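Local coordinates for protein multicopper oxidase (Arthrobacter sp. FB24, PDB 3GDC) that probably oxidises phenolic or related substrates with molecular oxygen, as a small multicopper oxidase of the laccase class built from cupredoxin-like beta sandwiches, at residues A[16-20]-A[163-167]; A[20-24]-A[35-39]; A[74-80]-A[117-123]; A[158-163]-A[203-208]. All blocks are in the same frame, centred on the assembly; numbering follows the deposited sequence.

Interaction 1: A[16-20]-A[163-167]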
loop_
_atom_site.group_PDB
_atom_site.type_symbol
_atom_site.label_atom_id
_atom_site.label_comp_id
_atom_site.label_asym_id
_atom_site.label_seq_id
_atom_site.Cartn_x
_atom_site.Cartn_y
_atom_site.Cartn_z
ATOM N N ILE A 16 26.846 -6.214 -5.255
ATOM C CA ILE A 16 25.498 -6.531 -5.757
ATOM C C ILE A 16 24.775 -5.275 -6.248
ATOM O O ILE A 16 24.083 -5.293 -7.274
ATOM C CB ILE A 16 24.674 -7.269 -4.671
ATOM C CG1 ILE A 16 25.263 -8.671 -4.466
ATOM C CG2 ILE A 16 23.174 -7.330 -5.045
ATOM C CD1 ILE A 16 24.551 -9.521 -3.427
ATOM N N LEU A 17 24.964 -4.179 -5.513
ATOM C CA LEU A 17 24.326 -2.910 -5.802
ATOM C C LEU A 17 24.490 -2.472 -7.265
ATOM O O LEU A 17 23.566 -1.905 -7.855
ATOM C CB LEU A 17 24.888 -1.842 -4.859
ATOM C CG LEU A 17 24.309 -0.441 -4.805
ATOM C CD1 LEU A 17 22.897 -0.478 -4.206
ATOM C CD2 LEU A 17 25.249 0.389 -3.943
ATOM N N ARG A 18 25.643 -2.765 -7.858
ATOM C CA ARG A 18 25.929 -2.296 -9.212
ATOM C C ARG A 18 26.274 -3.401 -10.219
ATOM O O ARG A 18 26.682 -3.114 -11.345
ATOM C CB ARG A 18 27.024 -1.234 -9.173
ATOM C CG ARG A 18 26.601 0.052 -8.477
ATOM C CD ARG A 18 27.721 1.077 -8.539
ATOM N NE ARG A 18 27.351 2.348 -7.916
ATOM C CZ ARG A 18 27.605 2.679 -6.655
ATOM N NH1 ARG A 18 28.236 1.836 -5.851
ATOM N NH2 ARG A 18 27.226 3.870 -6.202
ATOM N N ASP A 19 26.060 -4.654 -9.825
ATOM C CA ASP A 19 26.376 -5.805 -10.681
ATOM C C ASP A 19 25.165 -6.208 -11.545
ATOM O O ASP A 19 24.347 -7.026 -11.138
ATOM C CB ASP A 19 26.854 -6.979 -9.807
ATOM C CG ASP A 19 27.319 -8.188 -10.620
ATOM O OD1 ASP A 19 27.273 -8.150 -11.867
ATOM O OD2 ASP A 19 27.745 -9.181 -9.990
ATOM N N PHE A 20 25.076 -5.639 -12.743
ATOM C CA PHE A 20 24.058 -6.022 -13.716
ATOM C C PHE A 20 24.647 -7.082 -14.644
ATOM O O PHE A 20 25.592 -6.818 -15.404
ATOM C CB PHE A 20 23.555 -4.798 -14.486
ATOM C CG PHE A 20 22.831 -3.807 -13.613
ATOM C CD1 PHE A 20 21.465 -3.927 -13.396
ATOM C CD2 PHE A 20 23.532 -2.787 -12.973
ATOM C CE1 PHE A 20 20.793 -3.024 -12.572
ATOM C CE2 PHE A 20 22.876 -1.884 -12.138
ATOM C CZ PHE A 20 21.504 -2.001 -11.940
ATOM N N ASP A 163 24.444 7.022 -12.559
ATOM C CA ASP A 163 24.757 5.943 -11.616
ATOM C C ASP A 163 23.519 5.064 -11.450
ATOM O O ASP A 163 22.540 5.484 -10.843
ATOM C CB ASP A 163 25.194 6.527 -10.258
ATOM C CG ASP A 163 25.811 5.484 -9.314
ATOM O OD1 ASP A 163 25.809 4.268 -9.615
ATOM O OD2 ASP A 163 26.314 5.896 -8.240
ATOM N N GLU A 164 23.556 3.859 -12.001
ATOM C CA GLU A 164 22.413 2.952 -11.928
ATOM C C GLU A 164 22.707 1.834 -10.947
ATOM O O GLU A 164 23.823 1.290 -10.903
ATOM C CB GLU A 164 22.089 2.379 -13.307
ATOM C CG GLU A 164 20.694 1.748 -13.438
ATOM C CD GLU A 164 20.255 1.664 -14.889
ATOM O OE1 GLU A 164 21.035 2.126 -15.754
ATOM O OE2 GLU A 164 19.147 1.155 -15.176
ATOM N N MET A 165 21.711 1.498 -10.143
ATOM C CA MET A 165 21.897 0.498 -9.099
ATOM C C MET A 165 20.632 -0.319 -8.848
ATOM O O MET A 165 19.538 0.042 -9.310
ATOM C CB MET A 165 22.396 1.149 -7.803
ATOM C CG MET A 165 21.631 2.365 -7.383
ATOM S SD MET A 165 22.376 3.183 -5.946
ATOM C CE MET A 165 23.755 4.013 -6.688
ATOM N N VAL A 166 20.812 -1.431 -8.140
ATOM C CA VAL A 166 19.722 -2.325 -7.764
ATOM C C VAL A 166 19.715 -2.540 -6.251
ATOM O O VAL A 166 20.756 -2.747 -5.624
ATOM C CB VAL A 166 19.744 -3.692 -8.553
ATOM C CG1 VAL A 166 21.058 -4.450 -8.373
ATOM C CG2 VAL A 166 18.547 -4.569 -8.183
ATOM N N MET A 167 18.516 -2.475 -5.682
ATOM C CA MET A 167 18.315 -2.683 -4.252
ATOM C C MET A 167 17.189 -3.679 -4.016
ATOM O O MET A 167 16.014 -3.392 -4.311
ATOM C CB MET A 167 17.985 -1.350 -3.568
ATOM C CG MET A 167 19.163 -0.395 -3.549
ATOM S SD MET A 167 18.815 1.034 -2.514
ATOM C CE MET A 167 20.451 1.802 -2.503
#
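The Arg18 guanidinium and the Asp163 carboxylate meet edge to edge, their planes only 19° apart. Arg18 grips side-on: NE reaches Asp163 OD1 at 3.0 Å along an almost straight bond, NH2 reaches OD2, and each oxygen offers its syn lone pair, so the pair is fixed in rotation as well as in distance. Met165 CE approaches the guanidinium obliquely, 3.5 Å from Arg18 NH2. The Phe20 ring turns its edge to the strand, with CE2 3.5 Å from Glu164 O and CZ 3.6 Å from Met165 C. The last part of helix 13-18 and the residues after it lie against strand 163-172, which belongs to a six-stranded sheet of a cupredoxin-like beta sandwich. Leu17 joins the two backbones, since its O accepts from Val166 N at 2.8 Å. Its own side chain, with CG anti to the backbone N (chi1 -173°), lies alongside two methionines: CG rests 3.9 Å from Met165 CB, and CD1 is 3.8 Å from Met167 CE. The unbranched, flexible thioether chains can lie along the branched leucine. Val197 of strand 197-200 also touches Leu17, Arg18 and Met165, while Val166 and Phe20 both pack on Thr67.

Interaction 2: A[20-24]-A[35-39]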
loop_
_atom_site.group_PDB
_atom_site.type_symbol
_atom_site.label_atom_id
_atom_site.label_comp_id
_atom_site.label_asym_id
_atom_site.label_seq_id
_atom_site.Cartn_x
_atom_site.Cartn_y
_atom_site.Cartn_z
ATOM N N PHE A 20 25.076 -5.639 -12.743
ATOM C CA PHE A 20 24.058 -6.022 -13.716
ATOM C C PHE A 20 24.647 -7.082 -14.644
ATOM O O PHE A 20 25.592 -6.818 -15.404
ATOM C CB PHE A 20 23.555 -4.798 -14.486
ATOM C CG PHE A 20 22.831 -3.807 -13.613
ATOM C CD1 PHE A 20 21.465 -3.927 -13.396
ATOM C CD2 PHE A 20 23.532 -2.787 -12.973
ATOM C CE1 PHE A 20 20.793 -3.024 -12.572
ATOM C CE2 PHE A 20 22.876 -1.884 -12.138
ATOM C CZ PHE A 20 21.504 -2.001 -11.940
ATOM N N ASP A 21 24.117 -8.291 -14.524
ATOM C CA ASP A 21 24.630 -9.426 -15.264
ATOM C C ASP A 21 24.003 -9.465 -16.664
ATOM O O ASP A 21 22.841 -9.841 -16.849
ATOM C CB ASP A 21 24.395 -10.729 -14.487
ATOM C CG ASP A 21 25.202 -11.903 -15.046
ATOM O OD1 ASP A 21 25.484 -11.924 -16.264
ATOM O OD2 ASP A 21 25.556 -12.808 -14.259
ATOM N N ARG A 22 24.795 -9.050 -17.646
ATOM C CA ARG A 22 24.330 -8.965 -19.032
ATOM C C ARG A 22 24.420 -10.297 -19.785
ATOM O O ARG A 22 24.010 -10.390 -20.942
ATOM C CB ARG A 22 25.065 -7.842 -19.762
ATOM C CG ARG A 22 24.704 -6.461 -19.203
ATOM C CD ARG A 22 25.555 -5.346 -19.773
ATOM N NE ARG A 22 25.151 -4.051 -19.217
ATOM C CZ ARG A 22 25.413 -3.630 -17.977
ATOM N NH1 ARG A 22 26.100 -4.388 -17.116
ATOM N NH2 ARG A 22 24.981 -2.432 -17.595
ATOM N N GLY A 23 24.929 -11.325 -19.114
ATOM C CA GLY A 23 24.966 -12.676 -19.676
ATOM C C GLY A 23 25.993 -12.823 -20.782
ATOM O O GLY A 23 26.895 -11.990 -20.929
ATOM N N ARG A 24 25.861 -13.894 -21.553
ATOM C CA ARG A 24 26.657 -14.054 -22.761
ATOM C C ARG A 24 25.746 -13.909 -23.969
ATOM O O ARG A 24 24.627 -14.427 -23.988
ATOM C CB ARG A 24 27.416 -15.384 -22.777
ATOM C CG ARG A 24 26.562 -16.610 -22.589
ATOM C CD ARG A 24 27.413 -17.868 -22.686
ATOM N NE ARG A 24 26.590 -19.060 -22.519
ATOM C CZ ARG A 24 26.342 -19.642 -21.352
ATOM N NH1 ARG A 24 26.863 -19.152 -20.233
ATOM N NH2 ARG A 24 25.568 -20.718 -21.308
ATOM N N ARG A 35 20.611 -13.840 -25.450
ATOM C CA ARG A 35 21.323 -13.565 -24.209
ATOM C C ARG A 35 21.119 -14.744 -23.264
ATOM O O ARG A 35 19.985 -15.171 -23.055
ATOM C CB ARG A 35 20.777 -12.266 -23.606
ATOM C CG ARG A 35 21.619 -11.654 -22.534
ATOM C CD ARG A 35 20.983 -10.345 -22.041
ATOM N NE ARG A 35 20.920 -9.306 -23.069
ATOM C CZ ARG A 35 21.913 -8.473 -23.380
ATOM N NH1 ARG A 35 23.074 -8.526 -22.741
ATOM N NH2 ARG A 35 21.734 -7.565 -24.337
ATOM N N GLU A 36 22.204 -15.272 -22.709
ATOM C CA GLU A 36 22.141 -16.509 -21.912
ATOM C C GLU A 36 22.872 -16.441 -20.579
ATOM O O GLU A 36 23.918 -15.811 -20.453
ATOM C CB GLU A 36 22.688 -17.702 -22.702
ATOM C CG GLU A 36 22.134 -17.807 -24.101
ATOM C CD GLU A 36 22.746 -18.946 -24.862
ATOM O OE1 GLU A 36 22.523 -20.106 -24.459
ATOM O OE2 GLU A 36 23.446 -18.676 -25.863
ATOM N N TRP A 37 22.327 -17.135 -19.585
ATOM C CA TRP A 37 22.963 -17.202 -18.281
ATOM C C TRP A 37 22.931 -18.623 -17.767
ATOM O O TRP A 37 22.008 -19.379 -18.080
ATOM C CB TRP A 37 22.211 -16.345 -17.264
ATOM C CG TRP A 37 22.136 -14.881 -17.529
ATOM C CD1 TRP A 37 22.978 -13.926 -17.055
ATOM C CD2 TRP A 37 21.125 -14.192 -18.280
ATOM N NE1 TRP A 37 22.568 -12.685 -17.475
ATOM C CE2 TRP A 37 21.431 -12.817 -18.226
ATOM C CE3 TRP A 37 19.995 -14.605 -19.002
ATOM C CZ2 TRP A 37 20.650 -11.846 -18.859
ATOM C CZ3 TRP A 37 19.213 -13.641 -19.633
ATOM C CH2 TRP A 37 19.543 -12.275 -19.549
ATOM N N ASP A 38 23.919 -18.972 -16.952
ATOM C CA ASP A 38 23.874 -20.211 -16.181
ATOM C C ASP A 38 23.571 -19.865 -14.733
ATOM O O ASP A 38 24.289 -19.067 -14.118
ATOM C CB ASP A 38 25.215 -20.947 -16.229
ATOM C CG ASP A 38 25.674 -21.222 -17.635
ATOM O OD1 ASP A 38 24.833 -21.611 -18.461
ATOM O OD2 ASP A 38 26.879 -21.041 -17.907
ATOM N N ILE A 39 22.517 -20.467 -14.195
ATOM C CA ILE A 39 22.096 -20.214 -12.819
ATOM C C ILE A 39 22.008 -21.565 -12.120
ATOM O O ILE A 39 21.387 -22.507 -12.636
ATOM C CB ILE A 39 20.732 -19.456 -12.774
ATOM C CG1 ILE A 39 20.872 -18.051 -13.399
ATOM C CG2 ILE A 39 20.189 -19.377 -11.341
ATOM C CD1 ILE A 39 19.633 -17.137 -13.276
#
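The side chains of Asp21 and Trp37 run antiparallel past one another, the carboxylate turned 74° from the indole plane. The indole NE1 donates to Asp21 O at 2.9 Å; the oxygen lies near the ring plane, but the N-H arrives from above the carbonyl plane. Over one face of the indole sits Gly23, its CA 3.5 Å from Trp37 CD1. With no side chain, Gly23 lies close against the indole at a positive phi of 72°. Asp21 OD1 accepts from Gly23 N, forming an Asx turn. Arg35 brings its guanidinium edge to the next carbonyl: NH1 meets Arg22 O at 2.8 Å, in plane and on a lone pair, while its NE is paired with Asp74. Arg24 runs extended across Glu36, whose CB lies over one face of the guanidinium, to hold Asp38 end-on. Arg24 NH1 to Asp38 OD2 is 3.0 Å and NH2 to OD1 is 3.1 Å, with the two planes 47° apart; OD2 is met from above the carboxylate. Glu36 turns its own carboxylate to His79. Around Asp21 and Gly23 the first strand is broken and side chains make the links; two backbone bonds then join Arg24 and Glu36 as an antiparallel hydrogen-bonded pair of the beta hairpin formed by strands 20-27 and 33-49, within the sheet of the N-terminal cupredoxin-like domain.

Interaction 3: A[74-80]-A[117-123]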
loop_
_atom_site.group_PDB
_atom_site.type_symbol
_atom_site.label_atom_id
_atom_site.label_comp_id
_atom_site.label_asym_id
_atom_site.label_seq_id
_atom_site.Cartn_x
_atom_site.Cartn_y
_atom_site.Cartn_z
ATOM N N ASP A 74 15.064 -8.923 -26.577
ATOM C CA ASP A 74 16.118 -9.951 -26.613
ATOM C C ASP A 74 15.506 -11.331 -26.422
ATOM O O ASP A 74 14.487 -11.479 -25.735
ATOM C CB ASP A 74 17.172 -9.758 -25.499
ATOM C CG ASP A 74 18.110 -8.572 -25.722
ATOM O OD1 ASP A 74 18.134 -7.936 -26.809
ATOM O OD2 ASP A 74 18.853 -8.267 -24.759
ATOM N N ALA A 75 16.121 -12.341 -27.040
ATOM C CA ALA A 75 15.755 -13.723 -26.792
ATOM C C ALA A 75 16.591 -14.193 -25.607
ATOM O O ALA A 75 17.818 -14.050 -25.613
ATOM C CB ALA A 75 16.029 -14.586 -28.029
ATOM N N LEU A 76 15.928 -14.736 -24.589
ATOM C CA LEU A 76 16.610 -15.115 -23.340
ATOM C C LEU A 76 16.625 -16.616 -23.105
ATOM O O LEU A 76 15.646 -17.313 -23.395
ATOM C CB LEU A 76 15.966 -14.418 -22.123
ATOM C CG LEU A 76 15.733 -12.901 -22.177
ATOM C CD1 LEU A 76 15.220 -12.392 -20.826
ATOM C CD2 LEU A 76 16.989 -12.144 -22.579
ATOM N N ARG A 77 17.742 -17.095 -22.568
ATOM C CA ARG A 77 17.880 -18.478 -22.121
ATOM C C ARG A 77 18.538 -18.492 -20.751
ATOM O O ARG A 77 19.654 -17.979 -20.578
ATOM C CB ARG A 77 18.724 -19.301 -23.102
ATOM C CG ARG A 77 18.061 -19.534 -24.444
ATOM C CD ARG A 77 18.911 -20.449 -25.309
ATOM N NE ARG A 77 18.385 -20.500 -26.671
ATOM C CZ ARG A 77 19.067 -20.937 -27.726
ATOM N NH1 ARG A 77 20.320 -21.360 -27.594
ATOM N NH2 ARG A 77 18.493 -20.939 -28.919
ATOM N N ILE A 78 17.840 -19.070 -19.778
ATOM C CA ILE A 78 18.407 -19.278 -18.454
ATOM C C ILE A 78 18.596 -20.761 -18.236
ATOM O O ILE A 78 17.620 -21.500 -18.133
ATOM C CB ILE A 78 17.498 -18.699 -17.348
ATOM C CG1 ILE A 78 17.312 -17.184 -17.539
ATOM C CG2 ILE A 78 18.034 -19.057 -15.969
ATOM C CD1 ILE A 78 18.483 -16.375 -17.147
ATOM N N HIS A 79 19.854 -21.183 -18.182
ATOM C CA HIS A 79 20.212 -22.591 -18.005
ATOM C C HIS A 79 20.308 -22.869 -16.521
ATOM O O HIS A 79 21.319 -22.560 -15.880
ATOM C CB HIS A 79 21.552 -22.893 -18.689
ATOM C CG HIS A 79 21.591 -22.477 -20.126
ATOM N ND1 HIS A 79 20.971 -23.199 -21.122
ATOM C CD2 HIS A 79 22.151 -21.402 -20.731
ATOM C CE1 HIS A 79 21.144 -22.587 -22.281
ATOM N NE2 HIS A 79 21.855 -21.493 -22.071
ATOM N N PHE A 80 19.233 -23.429 -15.986
ATOM C CA PHE A 80 19.089 -23.683 -14.562
ATOM C C PHE A 80 19.550 -25.089 -14.215
ATOM O O PHE A 80 19.151 -26.053 -14.871
ATOM C CB PHE A 80 17.620 -23.502 -14.153
ATOM C CG PHE A 80 17.357 -23.744 -12.689
ATOM C CD1 PHE A 80 18.107 -23.091 -11.710
ATOM C CD2 PHE A 80 16.337 -24.606 -12.290
ATOM C CE1 PHE A 80 17.848 -23.299 -10.348
ATOM C CE2 PHE A 80 16.070 -24.822 -10.938
ATOM C CZ PHE A 80 16.828 -24.170 -9.963
ATOM N N PHE A 117 17.225 -27.494 -16.400
ATOM C CA PHE A 117 16.184 -27.050 -17.310
ATOM C C PHE A 117 16.548 -25.682 -17.843
ATOM O O PHE A 117 17.030 -24.831 -17.097
ATOM C CB PHE A 117 14.823 -26.983 -16.603
ATOM C CG PHE A 117 13.681 -26.634 -17.513
ATOM C CD1 PHE A 117 13.081 -27.614 -18.302
ATOM C CD2 PHE A 117 13.205 -25.329 -17.592
ATOM C CE1 PHE A 117 12.025 -27.302 -19.152
ATOM C CE2 PHE A 117 12.141 -25.001 -18.443
ATOM C CZ PHE A 117 11.547 -25.989 -19.225
ATOM N N THR A 118 16.326 -25.482 -19.134
ATOM C CA THR A 118 16.524 -24.173 -19.744
ATOM C C THR A 118 15.199 -23.420 -19.905
ATOM O O THR A 118 14.328 -23.818 -20.687
ATOM C CB THR A 118 17.272 -24.273 -21.092
ATOM O OG1 THR A 118 18.526 -24.931 -20.888
ATOM C CG2 THR A 118 17.521 -22.880 -21.683
ATOM N N TYR A 119 15.062 -22.324 -19.158
ATOM C CA TYR A 119 13.948 -21.394 -19.324
ATOM C C TYR A 119 14.246 -20.510 -20.517
ATOM O O TYR A 119 15.345 -19.975 -20.627
ATOM C CB TYR A 119 13.735 -20.540 -18.062
ATOM C CG TYR A 119 13.369 -21.368 -16.858
ATOM C CD1 TYR A 119 12.043 -21.745 -16.627
ATOM C CD2 TYR A 119 14.348 -21.776 -15.947
ATOM C CE1 TYR A 119 11.705 -22.525 -15.524
ATOM C CE2 TYR A 119 14.024 -22.544 -14.842
ATOM C CZ TYR A 119 12.697 -22.910 -14.635
ATOM O OH TYR A 119 12.365 -23.676 -13.546
ATOM N N GLU A 120 13.262 -20.374 -21.402
ATOM C CA GLU A 120 13.376 -19.565 -22.613
ATOM C C GLU A 120 12.163 -18.660 -22.772
ATOM O O GLU A 120 11.027 -19.112 -22.641
ATOM C CB GLU A 120 13.497 -20.469 -23.849
ATOM C CG GLU A 120 14.548 -21.571 -23.725
ATOM C CD GLU A 120 14.711 -22.390 -24.998
ATOM O OE1 GLU A 120 14.170 -21.984 -26.057
ATOM O OE2 GLU A 120 15.397 -23.440 -24.939
ATOM N N PHE A 121 12.418 -17.384 -23.046
ATOM C CA PHE A 121 11.384 -16.395 -23.315
ATOM C C PHE A 121 12.029 -15.136 -23.879
ATOM O O PHE A 121 13.253 -15.004 -23.899
ATOM C CB PHE A 121 10.552 -16.068 -22.053
ATOM C CG PHE A 121 11.372 -15.953 -20.795
ATOM C CD1 PHE A 121 12.129 -14.812 -20.536
ATOM C CD2 PHE A 121 11.386 -16.984 -19.874
ATOM C CE1 PHE A 121 12.889 -14.709 -19.366
ATOM C CE2 PHE A 121 12.154 -16.891 -18.709
ATOM C CZ PHE A 121 12.904 -15.750 -18.466
ATOM N N ASP A 122 11.201 -14.211 -24.343
ATOM C CA ASP A 122 11.696 -12.926 -24.802
ATOM C C ASP A 122 11.702 -11.928 -23.646
ATOM O O ASP A 122 10.946 -12.086 -22.692
ATOM C CB ASP A 122 10.862 -12.419 -25.970
ATOM C CG ASP A 122 11.064 -13.256 -27.234
ATOM O OD1 ASP A 122 12.159 -13.831 -27.403
ATOM O OD2 ASP A 122 10.128 -13.331 -28.056
ATOM N N ALA A 123 12.576 -10.931 -23.719
ATOM C CA ALA A 123 12.654 -9.898 -22.679
ATOM C C ALA A 123 11.499 -8.914 -22.884
ATOM O O ALA A 123 11.618 -7.935 -23.631
ATOM C CB ALA A 123 14.008 -9.187 -22.718
HETATM O O HOH W 1 15.886 -20.017 -27.003
#
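Leu76 fills the hollow between Phe121 and Ala123: its CD1 lies 3.6 Å from Phe121 CE1 and 3.9 Å from Ala123 CB, where the small alanine accommodates the branched leucine. Phe121 takes chi1 of 41°, which brings its ring toward Leu76; Phe92 and Phe150 also contact this ring. Further along the same face, Tyr119 lies beside Phe80: Phe80 CB meets the tyrosine ring edge, 3.8 Å from Tyr119 CE2, and Phe117 CD2 sits 3.7 Å above the centre of the tyrosine ring. Strands 75-82 and 116-122 run antiparallel, 163° apart, in the sheet of the N-terminal cupredoxin-like domain, and their alternation sends these apolar groups to one face and mostly polar ones to the other. On the polar face, His79 ND1 and Thr118 OG1 share a hydrogen bond of 3.0 Å, and His79 NE2 is held by Glu36. Arg77 and Glu120 lie side by side, their CG atoms 4.1 Å apart, and a water accepting from Arg77 NE, 2.6 Å away, reaches Glu120 OE1 only weakly.

Interaction 4: A[158-163]-A[203-208]; sequences RPPADD and ELVRIH
Arg206 grips Pro159 O end-on with its charged guanidinium, NH2 at 2.7 Å and NH1 at 2.9 Å from that oxygen, which lies in the guanidinium plane. Among the bonds to the backbone, Asp162 OD2 takes Leu204 N at 2.8 Å through its anti lone pair, and Leu204 O accepts from both Asp162 N and Asp163 N. Arg206 N donates to Asp163 O at 3.0 Å. Packing sandwiches the Arg206 guanidinium: Arg158 CD lies 3.8 Å above its centre, and Ala161 CB, small enough to come close, lies over the opposite face, off toward the rim. The carboxylates of Asp162 and Glu203, a like-charge pair, stack 25° apart; a water links Glu203 OE1 to the backbone Asp162 O, weakly at the latter. Asp163 pairs with Val205 as parallel strands, so the loop leads into strand 163-172 beside strand 205-211; on the far side of 205-211 runs strand 253-258, whose Glu257 binds Arg206 NE.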
loop_
_atom_site.group_PDB
_atom_site.type_symbol
_atom_site.label_atom_id
_atom_site.label_comp_id
_atom_site.label_asym_id
_atom_site.label_seq_id
_atom_site.Cartn_x
_atom_site.Cartn_y
_atom_site.Cartn_z
ATOM N N ARG A 158 14.358 5.993 -22.464
ATOM C CA ARG A 158 14.905 6.215 -21.108
ATOM C C ARG A 158 16.285 6.903 -21.062
ATOM O O ARG A 158 17.302 6.298 -21.419
ATOM C CB ARG A 158 14.897 4.921 -20.273
ATOM C CG ARG A 158 14.564 5.151 -18.793
ATOM C CD ARG A 158 14.726 3.887 -17.934
ATOM N NE ARG A 158 13.513 3.071 -17.840
ATOM C CZ ARG A 158 13.513 1.765 -17.566
ATOM N NH1 ARG A 158 14.662 1.125 -17.356
ATOM N NH2 ARG A 158 12.369 1.091 -17.498
ATOM N N PRO A 159 16.317 8.175 -20.611
ATOM C CA PRO A 159 17.548 8.984 -20.518
ATOM C C PRO A 159 18.657 8.274 -19.738
ATOM O O PRO A 159 18.361 7.571 -18.771
ATOM C CB PRO A 159 17.095 10.227 -19.745
ATOM C CG PRO A 159 15.642 10.324 -19.997
ATOM C CD PRO A 159 15.135 8.922 -20.147
ATOM N N PRO A 160 19.926 8.467 -20.142
ATOM C CA PRO A 160 21.005 7.740 -19.472
ATOM C C PRO A 160 21.187 8.229 -18.037
ATOM O O PRO A 160 21.185 9.437 -17.792
ATOM C CB PRO A 160 22.236 8.070 -20.321
ATOM C CG PRO A 160 21.925 9.385 -20.930
ATOM C CD PRO A 160 20.441 9.361 -21.197
ATOM N N ALA A 161 21.300 7.289 -17.104
ATOM C CA ALA A 161 21.587 7.620 -15.709
ATOM C C ALA A 161 23.090 7.714 -15.517
ATOM O O ALA A 161 23.853 7.012 -16.183
ATOM C CB ALA A 161 21.007 6.571 -14.775
ATOM N N ASP A 162 23.511 8.572 -14.596
ATOM C CA ASP A 162 24.920 8.693 -14.268
ATOM C C ASP A 162 25.371 7.560 -13.352
ATOM O O ASP A 162 26.535 7.173 -13.368
ATOM C CB ASP A 162 25.209 10.050 -13.635
ATOM C CG ASP A 162 24.958 11.195 -14.590
ATOM O OD1 ASP A 162 25.485 11.129 -15.729
ATOM O OD2 ASP A 162 24.223 12.147 -14.216
ATOM N N ASP A 163 24.444 7.022 -12.559
ATOM C CA ASP A 163 24.757 5.943 -11.616
ATOM C C ASP A 163 23.519 5.064 -11.450
ATOM O O ASP A 163 22.540 5.484 -10.843
ATOM C CB ASP A 163 25.194 6.527 -10.258
ATOM C CG ASP A 163 25.811 5.484 -9.314
ATOM O OD1 ASP A 163 25.809 4.268 -9.615
ATOM O OD2 ASP A 163 26.314 5.896 -8.240
ATOM N N GLU A 203 24.327 14.401 -9.852
ATOM C CA GLU A 203 24.267 13.332 -10.856
ATOM C C GLU A 203 22.934 12.590 -10.819
ATOM O O GLU A 203 22.321 12.450 -9.764
ATOM C CB GLU A 203 25.394 12.323 -10.645
ATOM C CG GLU A 203 26.745 12.749 -11.195
ATOM C CD GLU A 203 27.650 11.559 -11.493
ATOM O OE1 GLU A 203 27.461 10.485 -10.869
ATOM O OE2 GLU A 203 28.552 11.699 -12.356
ATOM N N LEU A 204 22.488 12.105 -11.972
ATOM C CA LEU A 204 21.248 11.332 -12.014
ATOM C C LEU A 204 21.448 9.899 -11.519
ATOM O O LEU A 204 22.113 9.087 -12.175
ATOM C CB LEU A 204 20.653 11.322 -13.420
ATOM C CG LEU A 204 19.284 10.647 -13.542
ATOM C CD1 LEU A 204 18.238 11.329 -12.669
ATOM C CD2 LEU A 204 18.846 10.662 -15.005
ATOM N N VAL A 205 20.863 9.601 -10.361
ATOM C CA VAL A 205 20.940 8.274 -9.756
ATOM C C VAL A 205 19.626 7.539 -10.048
ATOM O O VAL A 205 18.555 8.094 -9.832
ATOM C CB VAL A 205 21.190 8.375 -8.230
ATOM C CG1 VAL A 205 21.119 6.984 -7.565
ATOM C CG2 VAL A 205 22.533 9.059 -7.949
ATOM N N ARG A 206 19.717 6.308 -10.562
ATOM C CA ARG A 206 18.548 5.509 -10.897
ATOM C C ARG A 206 18.633 4.190 -10.125
ATOM O O ARG A 206 19.582 3.418 -10.288
ATOM C CB ARG A 206 18.469 5.245 -12.419
ATOM C CG ARG A 206 17.335 4.331 -12.862
ATOM C CD ARG A 206 17.189 4.266 -14.400
ATOM N NE ARG A 206 16.845 5.577 -14.952
ATOM C CZ ARG A 206 17.338 6.083 -16.085
ATOM N NH1 ARG A 206 18.195 5.386 -16.813
ATOM N NH2 ARG A 206 16.967 7.299 -16.483
ATOM N N ILE A 207 17.639 3.946 -9.286
ATOM C CA ILE A 207 17.631 2.761 -8.441
ATOM C C ILE A 207 16.482 1.842 -8.845
ATOM O O ILE A 207 15.332 2.270 -8.912
ATOM C CB ILE A 207 17.461 3.142 -6.940
ATOM C CG1 ILE A 207 18.528 4.152 -6.503
ATOM C CG2 ILE A 207 17.485 1.875 -6.055
ATOM C CD1 ILE A 207 18.232 4.808 -5.130
ATOM N N HIS A 208 16.798 0.576 -9.083
ATOM C CA HIS A 208 15.775 -0.445 -9.251
ATOM C C HIS A 208 15.507 -1.074 -7.887
ATOM O O HIS A 208 16.326 -1.840 -7.390
ATOM C CB HIS A 208 16.253 -1.502 -10.246
ATOM C CG HIS A 208 16.554 -0.926 -11.587
ATOM N ND1 HIS A 208 15.596 -0.772 -12.564
ATOM C CD2 HIS A 208 17.696 -0.400 -12.088
ATOM C CE1 HIS A 208 16.142 -0.202 -13.623
ATOM N NE2 HIS A 208 17.412 0.045 -13.357
HETATM O O HOH W 2 28.911 8.393 -11.380
HETATM O O HOH W 3 26.654 9.324 -8.676
#

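Interactions 1 and 4 share Asp163, their centres 11 Å apart: strand 163-172 takes residues 16-20 against it and pairs with strand 205-211, and Glu164 OE2 meets His208 NE2 at 2.7 Å. Interactions 2 and 3 adjoin in the other domain's sheet, 10 Å between centres, where Trp37 O binds His79 N at 2.8 Å. Phe20 belongs to both 16-20 and 20-24: interaction 1 brings this part of the chain onto a strand of the second sandwich, and interaction 2, its centre 15 Å away, carries it on into the first sheet. In interaction 3 the Phe80 side chain is about 7 Å from a bound copper ion; interactions 3 and 4 are 27 Å apart by centres.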